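Local structure of Two-component system sensor histidine kinase (Bacteroides thetaiotaomicron, 3OTT) at residues P519-C524 with I561-C566; Q549-G554 with M587-Q592; S557-L562 with V573-G578; V567-W572 with I582-M587. The protein probably senses saccharides through this extracellular beta-propeller and beta-sandwich part and relays the signal to histidine kinase and DNA-binding parts of the same polypeptide. All coordinates share one frame; numbering follows the deposited sequence.

Interaction 1 of 4, residues P519-C524 with I561-C566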
loop_
_atom_site.group_PDB
_atom_site.type_symbol
_atom_site.label_atom_id
_atom_site.label_comp_id
_atom_site.label_asym_id
_atom_site.label_seq_id
_atom_site.Cartn_x
_atom_site.Cartn_y
_atom_site.Cartn_z
ATOM N N PRO B 519 -35.863 4.195 19.402
ATOM C CA PRO B 519 -35.161 5.058 18.425
ATOM C C PRO B 519 -33.671 4.888 18.478
ATOM O O PRO B 519 -33.140 4.615 19.535
ATOM C CB PRO B 519 -35.515 6.506 18.867
ATOM C CG PRO B 519 -36.053 6.411 20.273
ATOM C CD PRO B 519 -36.389 4.953 20.573
ATOM N N ASN B 520 -33.000 5.078 17.357
ATOM C CA ASN B 520 -31.557 5.033 17.372
ATOM C C ASN B 520 -30.931 6.052 16.415
ATOM O O ASN B 520 -29.753 5.990 16.174
ATOM C CB ASN B 520 -31.033 3.616 17.049
ATOM C CG ASN B 520 -31.130 3.307 15.556
ATOM O OD1 ASN B 520 -32.177 3.555 14.940
ATOM N ND2 ASN B 520 -30.022 2.820 14.954
ATOM N N TYR B 521 -31.708 7.001 15.913
ATOM C CA TYR B 521 -31.161 8.030 15.075
ATOM C C TYR B 521 -32.005 9.265 15.124
ATOM O O TYR B 521 -33.239 9.188 15.114
ATOM C CB TYR B 521 -31.024 7.600 13.592
ATOM C CG TYR B 521 -29.839 8.290 12.938
ATOM C CD1 TYR B 521 -29.957 9.562 12.383
ATOM C CD2 TYR B 521 -28.568 7.666 12.897
ATOM C CE1 TYR B 521 -28.819 10.227 11.824
ATOM C CE2 TYR B 521 -27.461 8.301 12.333
ATOM C CZ TYR B 521 -27.581 9.580 11.792
ATOM O OH TYR B 521 -26.456 10.210 11.209
ATOM N N LEU B 522 -31.341 10.412 15.088
ATOM C CA LEU B 522 -32.048 11.685 15.177
ATOM C C LEU B 522 -31.416 12.790 14.317
ATOM O O LEU B 522 -30.220 12.869 14.225
ATOM C CB LEU B 522 -32.126 12.108 16.632
ATOM C CG LEU B 522 -33.033 13.158 17.290
ATOM C CD1 LEU B 522 -32.231 14.311 17.725
ATOM C CD2 LEU B 522 -34.344 13.582 16.614
ATOM N N LEU B 523 -32.261 13.607 13.686
ATOM C CA LEU B 523 -31.844 14.723 12.853
ATOM C C LEU B 523 -32.939 15.790 12.709
ATOM O O LEU B 523 -34.122 15.517 12.949
ATOM C CB LEU B 523 -31.294 14.257 11.490
ATOM C CG LEU B 523 -32.049 13.795 10.237
ATOM C CD1 LEU B 523 -33.007 14.884 9.645
ATOM C CD2 LEU B 523 -31.060 13.422 9.126
ATOM N N CYS B 524 -32.511 17.009 12.372
ATOM C CA CYS B 524 -33.415 18.139 12.098
ATOM C C CYS B 524 -33.153 18.619 10.685
ATOM O O CYS B 524 -31.999 18.759 10.290
ATOM C CB CYS B 524 -33.174 19.304 13.051
ATOM S SG CYS B 524 -34.469 20.674 13.005
ATOM N N ILE B 561 -31.179 0.977 10.988
ATOM C CA ILE B 561 -30.760 2.220 10.332
ATOM C C ILE B 561 -29.325 2.562 10.736
ATOM O O ILE B 561 -29.023 2.630 11.934
ATOM C CB ILE B 561 -31.703 3.385 10.696
ATOM C CG1 ILE B 561 -33.110 3.121 10.111
ATOM C CG2 ILE B 561 -31.147 4.660 10.205
ATOM C CD1 ILE B 561 -34.033 4.297 10.176
ATOM N N LEU B 562 -28.458 2.753 9.742
ATOM C CA LEU B 562 -27.029 2.999 9.997
ATOM C C LEU B 562 -26.680 4.515 9.979
ATOM O O LEU B 562 -25.877 4.974 10.788
ATOM C CB LEU B 562 -26.122 2.186 9.044
ATOM C CG LEU B 562 -26.106 0.634 8.906
ATOM C CD1 LEU B 562 -25.018 0.140 7.854
ATOM C CD2 LEU B 562 -25.962 -0.161 10.251
ATOM N N SER B 563 -27.315 5.265 9.077
ATOM C CA SER B 563 -27.085 6.661 8.887
ATOM C C SER B 563 -28.289 7.287 8.185
ATOM O O SER B 563 -28.975 6.620 7.395
ATOM C CB SER B 563 -25.833 6.889 8.030
ATOM O OG SER B 563 -25.436 8.269 8.110
ATOM N N MET B 564 -28.554 8.559 8.461
ATOM C CA MET B 564 -29.658 9.295 7.773
ATOM C C MET B 564 -29.163 10.689 7.459
ATOM O O MET B 564 -28.551 11.321 8.325
ATOM C CB MET B 564 -30.858 9.481 8.698
ATOM C CG MET B 564 -31.667 8.228 8.975
ATOM S SD MET B 564 -32.978 8.476 10.191
ATOM C CE MET B 564 -34.034 9.621 9.398
ATOM N N THR B 565 -29.439 11.203 6.264
ATOM C CA THR B 565 -29.074 12.581 6.028
ATOM C C THR B 565 -30.062 13.322 5.121
ATOM O O THR B 565 -30.713 12.681 4.274
ATOM C CB THR B 565 -27.598 12.679 5.524
ATOM O OG1 THR B 565 -27.054 13.908 5.962
ATOM C CG2 THR B 565 -27.466 12.564 4.006
ATOM N N CYS B 566 -30.156 14.650 5.273
ATOM C CA CYS B 566 -31.035 15.472 4.397
ATOM C C CYS B 566 -30.325 15.730 3.091
ATOM O O CYS B 566 -29.170 16.141 3.087
ATOM C CB CYS B 566 -31.384 16.846 4.973
ATOM S SG CYS B 566 -32.290 16.727 6.481
HETATM O O HOH W 1 -32.897 1.243 13.298
HETATM O O HOH W 2 -23.662 8.407 10.455
#

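Interaction 2 of 4, residues Q549-G554 with M587-Q592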
loop_
_atom_site.group_PDB
_atom_site.type_symbol
_atom_site.label_atom_id
_atom_site.label_comp_id
_atom_site.label_asym_id
_atom_site.label_seq_id
_atom_site.Cartn_x
_atom_site.Cartn_y
_atom_site.Cartn_z
ATOM N N GLN B 549 -45.847 12.137 12.614
ATOM C CA GLN B 549 -46.313 11.149 11.630
ATOM C C GLN B 549 -45.193 10.108 11.433
ATOM O O GLN B 549 -44.002 10.380 11.555
ATOM C CB GLN B 549 -46.671 11.826 10.285
ATOM C CG GLN B 549 -48.075 11.531 9.761
ATOM C CD GLN B 549 -48.278 11.975 8.285
ATOM O OE1 GLN B 549 -48.893 13.009 8.031
ATOM N NE2 GLN B 549 -47.763 11.185 7.324
ATOM N N SER B 550 -45.585 8.903 11.108
ATOM C CA SER B 550 -44.666 7.817 11.155
ATOM C C SER B 550 -44.927 6.887 9.993
ATOM O O SER B 550 -46.061 6.739 9.574
ATOM C CB SER B 550 -44.896 7.091 12.491
ATOM O OG SER B 550 -43.835 6.223 12.659
ATOM N N ILE B 551 -43.872 6.287 9.444
ATOM C CA ILE B 551 -44.025 5.298 8.370
ATOM C C ILE B 551 -43.103 4.134 8.627
ATOM O O ILE B 551 -42.140 4.241 9.372
ATOM C CB ILE B 551 -43.636 5.852 6.969
ATOM C CG1 ILE B 551 -42.284 6.553 7.039
ATOM C CG2 ILE B 551 -44.736 6.754 6.395
ATOM C CD1 ILE B 551 -41.498 6.438 5.800
ATOM N N SER B 552 -43.388 3.011 7.996
ATOM C CA SER B 552 -42.458 1.898 8.036
ATOM C C SER B 552 -42.141 1.596 6.606
ATOM O O SER B 552 -42.948 1.816 5.722
ATOM C CB SER B 552 -43.059 0.678 8.740
ATOM O OG SER B 552 -44.055 0.109 7.928
ATOM N N PHE B 553 -40.947 1.118 6.357
ATOM C CA PHE B 553 -40.580 0.939 4.992
ATOM C C PHE B 553 -39.851 -0.363 4.835
ATOM O O PHE B 553 -39.057 -0.759 5.689
ATOM C CB PHE B 553 -39.742 2.122 4.479
ATOM C CG PHE B 553 -38.534 2.406 5.301
ATOM C CD1 PHE B 553 -37.411 1.568 5.235
ATOM C CD2 PHE B 553 -38.506 3.494 6.148
ATOM C CE1 PHE B 553 -36.290 1.803 6.004
ATOM C CE2 PHE B 553 -37.374 3.743 6.916
ATOM C CZ PHE B 553 -36.262 2.888 6.843
ATOM N N GLY B 554 -40.176 -1.031 3.740
ATOM C CA GLY B 554 -39.443 -2.201 3.279
ATOM C C GLY B 554 -39.758 -3.482 4.003
ATOM O O GLY B 554 -40.897 -3.736 4.415
ATOM N N MET B 587 -43.568 11.752 2.612
ATOM C CA MET B 587 -43.047 10.595 3.372
ATOM C C MET B 587 -43.073 9.248 2.624
ATOM O O MET B 587 -42.848 8.209 3.263
ATOM C CB MET B 587 -43.664 10.464 4.776
ATOM C CG MET B 587 -43.245 11.586 5.700
ATOM S SD MET B 587 -43.899 11.422 7.370
ATOM C CE MET B 587 -42.759 10.219 8.145
ATOM N N ASP B 588 -43.360 9.296 1.315
ATOM C CA ASP B 588 -43.095 8.220 0.363
ATOM C C ASP B 588 -41.621 7.747 0.459
ATOM O O ASP B 588 -40.694 8.527 0.217
ATOM C CB ASP B 588 -43.369 8.655 -1.124
ATOM C CG ASP B 588 -44.857 8.889 -1.441
ATOM O OD1 ASP B 588 -45.762 8.478 -0.653
ATOM O OD2 ASP B 588 -45.136 9.484 -2.526
ATOM N N ALA B 589 -41.429 6.472 0.776
ATOM C CA ALA B 589 -40.104 5.855 0.858
ATOM C C ALA B 589 -39.796 5.059 -0.393
ATOM O O ALA B 589 -40.625 4.283 -0.819
ATOM C CB ALA B 589 -40.037 4.942 2.053
ATOM N N ARG B 590 -38.621 5.230 -0.980
ATOM C CA ARG B 590 -38.278 4.424 -2.156
ATOM C C ARG B 590 -36.939 3.737 -2.011
ATOM O O ARG B 590 -35.953 4.399 -1.738
ATOM C CB ARG B 590 -38.253 5.299 -3.403
ATOM C CG ARG B 590 -39.604 5.528 -3.997
ATOM C CD ARG B 590 -39.436 6.210 -5.352
ATOM N NE ARG B 590 -40.615 5.986 -6.184
ATOM C CZ ARG B 590 -40.659 6.155 -7.500
ATOM N NH1 ARG B 590 -39.583 6.567 -8.169
ATOM N NH2 ARG B 590 -41.795 5.907 -8.151
ATOM N N GLN B 591 -36.879 2.425 -2.209
ATOM C CA GLN B 591 -35.570 1.767 -2.166
ATOM C C GLN B 591 -34.681 1.984 -3.416
ATOM O O GLN B 591 -35.176 1.902 -4.521
ATOM C CB GLN B 591 -35.713 0.274 -1.894
ATOM C CG GLN B 591 -34.359 -0.379 -1.702
ATOM C CD GLN B 591 -34.467 -1.788 -1.265
ATOM O OE1 GLN B 591 -35.473 -2.442 -1.516
ATOM N NE2 GLN B 591 -33.440 -2.281 -0.602
ATOM N N GLN B 592 -33.380 2.233 -3.214
ATOM C CA GLN B 592 -32.371 2.318 -4.309
ATOM C C GLN B 592 -31.590 1.013 -4.601
ATOM O O GLN B 592 -31.531 0.133 -3.763
ATOM C CB GLN B 592 -31.346 3.418 -4.007
ATOM C CG GLN B 592 -31.921 4.816 -3.895
ATOM C CD GLN B 592 -32.862 5.162 -5.050
ATOM O OE1 GLN B 592 -32.430 5.551 -6.144
ATOM N NE2 GLN B 592 -34.169 5.013 -4.802
#

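Interaction 3 of 4, residues S557-L562 with V573-G578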
loop_
_atom_site.group_PDB
_atom_site.type_symbol
_atom_site.label_atom_id
_atom_site.label_comp_id
_atom_site.label_asym_id
_atom_site.label_seq_id
_atom_site.Cartn_x
_atom_site.Cartn_y
_atom_site.Cartn_z
ATOM N N SER B 557 -38.982 -5.959 9.263
ATOM C CA SER B 557 -39.427 -5.052 10.332
ATOM C C SER B 557 -38.238 -4.684 11.249
ATOM O O SER B 557 -38.091 -3.526 11.685
ATOM C CB SER B 557 -40.570 -5.716 11.122
ATOM O OG SER B 557 -40.587 -5.349 12.492
ATOM N N ASN B 558 -37.389 -5.680 11.522
ATOM C CA ASN B 558 -36.194 -5.499 12.349
ATOM C C ASN B 558 -35.012 -5.325 11.380
ATOM O O ASN B 558 -34.297 -6.294 11.061
ATOM C CB ASN B 558 -36.024 -6.692 13.327
ATOM C CG ASN B 558 -37.305 -6.947 14.220
ATOM O OD1 ASN B 558 -37.742 -6.059 14.990
ATOM N ND2 ASN B 558 -37.885 -8.163 14.115
ATOM N N ASN B 559 -34.873 -4.084 10.882
ATOM C CA ASN B 559 -33.946 -3.694 9.813
ATOM C C ASN B 559 -33.267 -2.383 10.206
ATOM O O ASN B 559 -33.870 -1.328 10.146
ATOM C CB ASN B 559 -34.710 -3.530 8.491
ATOM C CG ASN B 559 -33.899 -2.803 7.428
ATOM O OD1 ASN B 559 -32.694 -3.029 7.307
ATOM N ND2 ASN B 559 -34.553 -1.924 6.651
ATOM N N GLU B 560 -32.010 -2.465 10.601
ATOM C CA GLU B 560 -31.336 -1.398 11.299
ATOM C C GLU B 560 -30.952 -0.195 10.447
ATOM O O GLU B 560 -30.426 -0.316 9.363
ATOM C CB GLU B 560 -30.068 -1.926 11.939
ATOM C CG GLU B 560 -30.186 -3.272 12.699
ATOM C CD GLU B 560 -28.811 -3.775 13.178
ATOM O OE1 GLU B 560 -27.823 -2.981 13.101
ATOM O OE2 GLU B 560 -28.723 -4.952 13.630
ATOM N N ILE B 561 -31.179 0.977 10.988
ATOM C CA ILE B 561 -30.760 2.220 10.332
ATOM C C ILE B 561 -29.325 2.562 10.736
ATOM O O ILE B 561 -29.023 2.630 11.934
ATOM C CB ILE B 561 -31.703 3.385 10.696
ATOM C CG1 ILE B 561 -33.110 3.121 10.111
ATOM C CG2 ILE B 561 -31.147 4.660 10.205
ATOM C CD1 ILE B 561 -34.033 4.297 10.176
ATOM N N LEU B 562 -28.458 2.753 9.742
ATOM C CA LEU B 562 -27.029 2.999 9.997
ATOM C C LEU B 562 -26.680 4.515 9.979
ATOM O O LEU B 562 -25.877 4.974 10.788
ATOM C CB LEU B 562 -26.122 2.186 9.044
ATOM C CG LEU B 562 -26.106 0.634 8.906
ATOM C CD1 LEU B 562 -25.018 0.140 7.854
ATOM C CD2 LEU B 562 -25.962 -0.161 10.251
ATOM N N VAL B 573 -31.523 7.410 3.783
ATOM C CA VAL B 573 -31.469 6.523 4.938
ATOM C C VAL B 573 -30.735 5.254 4.552
ATOM O O VAL B 573 -31.212 4.462 3.726
ATOM C CB VAL B 573 -32.895 6.188 5.455
ATOM C CG1 VAL B 573 -32.827 5.423 6.814
ATOM C CG2 VAL B 573 -33.672 7.434 5.661
ATOM N N SER B 574 -29.560 5.083 5.133
ATOM C CA SER B 574 -28.729 3.921 4.897
ATOM C C SER B 574 -29.021 2.888 5.981
ATOM O O SER B 574 -29.068 3.233 7.160
ATOM C CB SER B 574 -27.279 4.337 4.964
ATOM O OG SER B 574 -26.489 3.202 4.760
ATOM N N THR B 575 -29.295 1.654 5.575
ATOM C CA THR B 575 -29.649 0.602 6.495
ATOM C C THR B 575 -28.831 -0.634 6.119
ATOM O O THR B 575 -28.211 -0.694 5.055
ATOM C CB THR B 575 -31.112 0.109 6.329
ATOM O OG1 THR B 575 -31.235 -0.580 5.066
ATOM C CG2 THR B 575 -32.135 1.228 6.404
ATOM N N THR B 576 -28.924 -1.636 6.982
ATOM C CA THR B 576 -28.370 -2.956 6.778
ATOM C C THR B 576 -28.841 -3.616 5.486
ATOM O O THR B 576 -28.124 -4.422 4.896
ATOM C CB THR B 576 -28.829 -3.854 7.938
ATOM O OG1 THR B 576 -28.171 -3.413 9.127
ATOM C CG2 THR B 576 -28.475 -5.338 7.661
ATOM N N ASN B 577 -30.066 -3.301 5.066
ATOM C CA ASN B 577 -30.614 -3.923 3.874
ATOM C C ASN B 577 -30.615 -3.020 2.614
ATOM O O ASN B 577 -31.188 -3.361 1.582
ATOM C CB ASN B 577 -31.988 -4.556 4.192
ATOM C CG ASN B 577 -31.858 -6.002 4.785
ATOM O OD1 ASN B 577 -31.154 -6.239 5.782
ATOM N ND2 ASN B 577 -32.528 -6.968 4.137
ATOM N N GLY B 578 -29.971 -1.866 2.713
ATOM C CA GLY B 578 -29.849 -0.968 1.578
ATOM C C GLY B 578 -30.170 0.496 1.857
ATOM O O GLY B 578 -30.260 0.943 3.011
#

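Interaction 4 of 4, residues V567-W572 with I582-M587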
loop_
_atom_site.group_PDB
_atom_site.type_symbol
_atom_site.label_atom_id
_atom_site.label_comp_id
_atom_site.label_asym_id
_atom_site.label_seq_id
_atom_site.Cartn_x
_atom_site.Cartn_y
_atom_site.Cartn_z
ATOM N N VAL B 567 -31.035 15.495 2.000
ATOM C CA VAL B 567 -30.552 15.777 0.656
ATOM C C VAL B 567 -31.652 16.598 -0.047
ATOM O O VAL B 567 -32.572 16.030 -0.607
ATOM C CB VAL B 567 -30.254 14.455 -0.095
ATOM C CG1 VAL B 567 -29.888 14.717 -1.520
ATOM C CG2 VAL B 567 -29.082 13.662 0.604
ATOM N N LYS B 568 -31.596 17.921 0.064
ATOM C CA LYS B 568 -32.627 18.807 -0.536
ATOM C C LYS B 568 -34.033 18.474 -0.015
ATOM O O LYS B 568 -34.320 18.653 1.169
ATOM C CB LYS B 568 -32.631 18.684 -2.067
ATOM C CG LYS B 568 -31.428 19.219 -2.821
ATOM C CD LYS B 568 -31.571 18.745 -4.276
ATOM C CE LYS B 568 -30.769 19.565 -5.249
ATOM N NZ LYS B 568 -29.414 18.978 -5.343
ATOM N N ASN B 569 -34.884 17.941 -0.882
ATOM C CA ASN B 569 -36.284 17.677 -0.539
ATOM C C ASN B 569 -36.536 16.273 -0.064
ATOM O O ASN B 569 -37.682 15.880 0.191
ATOM C CB ASN B 569 -37.200 18.002 -1.719
ATOM C CG ASN B 569 -37.315 19.482 -1.941
ATOM O OD1 ASN B 569 -37.519 20.253 -0.986
ATOM N ND2 ASN B 569 -37.176 19.907 -3.197
ATOM N N SER B 570 -35.451 15.531 0.087
ATOM C CA SER B 570 -35.523 14.174 0.548
ATOM C C SER B 570 -34.723 13.946 1.823
ATOM O O SER B 570 -33.852 14.746 2.193
ATOM C CB SER B 570 -35.001 13.255 -0.564
ATOM O OG SER B 570 -35.792 13.435 -1.740
ATOM N N ILE B 571 -35.006 12.826 2.478
ATOM C CA ILE B 571 -34.034 12.267 3.378
ATOM C C ILE B 571 -33.446 10.911 2.932
ATOM O O ILE B 571 -34.179 9.995 2.553
ATOM C CB ILE B 571 -34.527 12.261 4.848
ATOM C CG1 ILE B 571 -33.603 11.349 5.648
ATOM C CG2 ILE B 571 -35.909 11.725 4.949
ATOM C CD1 ILE B 571 -33.729 11.519 7.142
ATOM N N TRP B 572 -32.111 10.784 2.975
ATOM C CA TRP B 572 -31.455 9.510 2.609
ATOM C C TRP B 572 -31.199 8.697 3.846
ATOM O O TRP B 572 -30.681 9.205 4.802
ATOM C CB TRP B 572 -30.122 9.722 1.862
ATOM C CG TRP B 572 -30.295 10.248 0.439
ATOM C CD1 TRP B 572 -31.322 11.059 -0.024
ATOM C CD2 TRP B 572 -29.418 10.033 -0.678
ATOM N NE1 TRP B 572 -31.136 11.322 -1.376
ATOM C CE2 TRP B 572 -29.973 10.725 -1.792
ATOM C CE3 TRP B 572 -28.208 9.357 -0.843
ATOM C CZ2 TRP B 572 -29.381 10.716 -3.055
ATOM C CZ3 TRP B 572 -27.602 9.351 -2.129
ATOM C CH2 TRP B 572 -28.194 10.035 -3.204
ATOM N N ILE B 582 -36.541 9.137 1.065
ATOM C CA ILE B 582 -37.886 9.429 1.564
ATOM C C ILE B 582 -38.174 10.890 1.344
ATOM O O ILE B 582 -37.391 11.753 1.756
ATOM C CB ILE B 582 -37.981 9.163 3.092
ATOM C CG1 ILE B 582 -37.615 7.709 3.420
ATOM C CG2 ILE B 582 -39.341 9.532 3.666
ATOM C CD1 ILE B 582 -37.305 7.528 4.936
ATOM N N ASP B 583 -39.321 11.177 0.751
ATOM C CA ASP B 583 -39.636 12.557 0.427
ATOM C C ASP B 583 -40.028 13.273 1.700
ATOM O O ASP B 583 -40.831 12.767 2.456
ATOM C CB ASP B 583 -40.774 12.637 -0.592
ATOM C CG ASP B 583 -41.257 14.083 -0.811
ATOM O OD1 ASP B 583 -41.990 14.643 0.041
ATOM O OD2 ASP B 583 -40.869 14.669 -1.837
ATOM N N ARG B 584 -39.476 14.454 1.932
ATOM C CA ARG B 584 -39.694 15.126 3.203
ATOM C C ARG B 584 -41.144 15.595 3.451
ATOM O O ARG B 584 -41.533 15.778 4.603
ATOM C CB ARG B 584 -38.702 16.263 3.402
ATOM C CG ARG B 584 -37.279 15.748 3.693
ATOM C CD ARG B 584 -36.360 16.877 4.246
ATOM N NE ARG B 584 -36.130 18.029 3.360
ATOM C CZ ARG B 584 -36.663 19.255 3.521
ATOM N NH1 ARG B 584 -37.493 19.523 4.519
ATOM N NH2 ARG B 584 -36.376 20.241 2.670
ATOM N N LYS B 585 -41.928 15.789 2.391
ATOM C CA LYS B 585 -43.306 16.282 2.568
ATOM C C LYS B 585 -44.332 15.140 2.540
ATOM O O LYS B 585 -45.166 15.061 3.452
ATOM C CB LYS B 585 -43.661 17.453 1.608
ATOM C CG LYS B 585 -42.887 18.787 1.922
ATOM C CD LYS B 585 -43.453 20.030 1.105
ATOM C CE LYS B 585 -42.939 20.184 -0.380
ATOM N NZ LYS B 585 -43.850 21.025 -1.331
ATOM N N THR B 586 -44.229 14.222 1.569
ATOM C CA THR B 586 -45.208 13.123 1.480
ATOM C C THR B 586 -44.856 11.926 2.351
ATOM O O THR B 586 -45.730 11.152 2.728
ATOM C CB THR B 586 -45.365 12.586 0.059
ATOM O OG1 THR B 586 -44.136 11.947 -0.320
ATOM C CG2 THR B 586 -45.753 13.714 -0.927
ATOM N N MET B 587 -43.568 11.752 2.612
ATOM C CA MET B 587 -43.047 10.595 3.372
ATOM C C MET B 587 -43.073 9.248 2.624
ATOM O O MET B 587 -42.848 8.209 3.263
ATOM C CB MET B 587 -43.664 10.464 4.776
ATOM C CG MET B 587 -43.245 11.586 5.700
ATOM S SD MET B 587 -43.899 11.422 7.370
ATOM C CE MET B 587 -42.759 10.219 8.145
#

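Interaction 1 of 4, residues P519-C524 with I561-C566
Tyr-521 lays its ring tightly over the backbone of strand 561-566. One face of the ring takes the peptide junction of Ser-563 and Met-564, with Met-564 N only 3.6 Å from Tyr-521 CZ. The side chains of Tyr-521 and Met-564 slide past each other in opposite directions: Met-564 CB reaches Tyr-521 CD1 at 3.8 Å, and with CG beside the backbone N (chi1 -73°) and chi2 extended, SD makes an oblique Met-aromatic contact 4.8 Å from the Tyr-521 ring centroid. Beyond the ring, Leu-523 CD1 rests 3.7 Å from Cys-566 SG.

The polar ends are looser and partly carried by water. Asn-520 ND2 donates to Ile-561 O at 3.2 Å, in the carbonyl plane, while a water bridges Asn-520 OD1 to Ile-561 N; together these fix which way the amide is turned. A second water binds Ser-563 OG at 2.9 Å but Tyr-521 OH only weakly. An alanine in place of Tyr-521 would probably open a gap above the Ser-563 to Met-564 peptide and leave the methionine sulfur without its aromatic neighbour.

The two strands run 5° from parallel, axes 7.6 Å apart, as first strands of successive propeller blades. Each is hydrogen-bonded within its own blade, to strands 530-534 and 570-575, and Tyr-521 also touches Gln-476 on strand 474-479.

Interaction 2 of 4, residues Q549-G554 with M587-Q592
Met-587 and Ile-551 are brought together by two torsions. In Met-587 the chain leaves CB with CG beside the backbone N, runs straight through chi2 and then folds at chi3 (81°), which swings CE onto strand 547-552. In Ile-551, CG1 sits between the backbone N and the carbonyl carbon (chi1 49°), and the branch that results points its end at the Met-587 backbone.

The methyl CE consequently lands 3.9 Å from Ile-551 CG1, and on its other contact it lies 3.6 Å from Gln-549 O. Ile-551 CD1 turns away from that methyl to Met-587 O, at 3.4 Å. The side chain of Gln-549 crosses the thioether obliquely, its CB 4.0 Å and its NE2 3.9 Å from Met-587 SD, so the sulfur is bordered by both the root and the amide end of one residue.

Farther along, the contact thins to Ala-589, whose CB meets Phe-553 CB at 3.7 Å and, less closely, Ile-551 CD1. The phenylalanine ring itself leads away from 587-592 and meets Trp-580, with the planes at about 35°. No hydrogen bond joins 549-554 to 587-592; each outer strand takes its backbone bonds from its own sheet, Ile-551 from Val-538 and Arg-590 from Ile-581.

Such bonding within blades and van der Waals packing between them is characteristic of a beta-propeller. Here strand 547-552 is the fourth, outer strand of one blade, and Met-587 stands in the turn that leads into strand 589-591, the fourth of the next.

Interaction 3 of 4, residues S557-L562 with V573-G578
Thr-575 pairs with Ile-561 across the hairpin of strands 561-567 and 570-575 as an antiparallel non-hydrogen-bonded pair. Its CB lies 3.1 Å from Glu-560 O. OG1 sits between the backbone N and the carbonyl carbon (chi1 69°), over its own turn, where it donates to Gly-578 O at 2.7 Å and accepts from Asn-577 N at 3.0 Å. Thr-575 N reaches the same Gly-578 O from the opposite face of its plane. The last atom, CG2, lies 3.7 Å from Glu-560 O and 4.0 Å from Asn-559 ND2; that amide nitrogen is buried and has no polar partner in the model.

Two backbone bonds flank the pair. Thr-576 N donates to Glu-560 O in the carbonyl plane, and Leu-562 N to Ser-574 O at 2.7 Å. Ile-561 CD1 touches Val-573 CG1, 3.7 Å away.

A valine here would probably leave Asn-577 N without its hydroxyl acceptor and Gly-578 O one donor short, letting the turn slacken.

The arrangement is an ST turn combined with a type I beta turn, closing the next hairpin, between strands 570-575 and 578-583, the second and third of a propeller blade.

Interaction 4 of 4, residues V567-W572 with I582-M587
Lys-568 O is gripped side-on by two nitrogens of Arg-584, NE at 2.9 Å and NH2 at 3.0 Å from that oxygen. The oxygen lies close to the guanidinium plane, yet NE is in the carbonyl plane whereas NH2 stands above it. The arginine chain bends at chi3 (-62°), which turns the edge of the head group to this carbonyl in the Val-567 to Ser-570 turn. On its far side NH1 forms salt bridges with Asp-525 and Asp-527, so the guanidinium's rotation is fixed from two directions.

The next carbonyl, Asn-569 O, accepts from Arg-584 N at 2.9 Å in a nearly straight bond (169°). Ile-571 and Ile-582 then exchange both backbone bonds of a hydrogen-bonded antiparallel pair, Ile-571 N to Ile-582 O being 2.7 Å. Their side chains lie side by side and point the same way, Ile-571 CG2 being 3.8 Å from Ile-582 CB.

Asp-583 shapes the chain beyond the strand. Its OD1 accepts from Lys-585 N at 2.6 Å and Thr-586 N at 2.7 Å, from opposite faces of the carboxylate, making an Asx turn and motif.

Strand 570-575 is thus joined to strand 578-583 where the type II' turn brings the chain in from strand 561-567. Ile-571, Arg-584 and Met-587 all touch Trp-531 of strand 530-534 in the preceding blade, and Trp-572 packs on Val-611 of strand 610-615.

How the interactions relate
The contacts fall into two kinds. Interactions 1 and 2 run between successive blades, at the first and fourth strands respectively, and rely on side-chain packing, with methionine sulfur prominent in both; interaction 1 adds an amide bond and waters, interaction 2 has no hydrogen bond. Interactions 3 and 4 lie within the later blade, toward the two ends of strand 570-575, and are held largely by backbone bonds and side chains that fold over turns. All four are partly buried, with exposed residues at the margins of interactions 2 to 4. Apolar side chains join them: Met-564 and Leu-523 meet Ile-571, Val-573 meets Ile-582, and Phe-553 touches Ile-561.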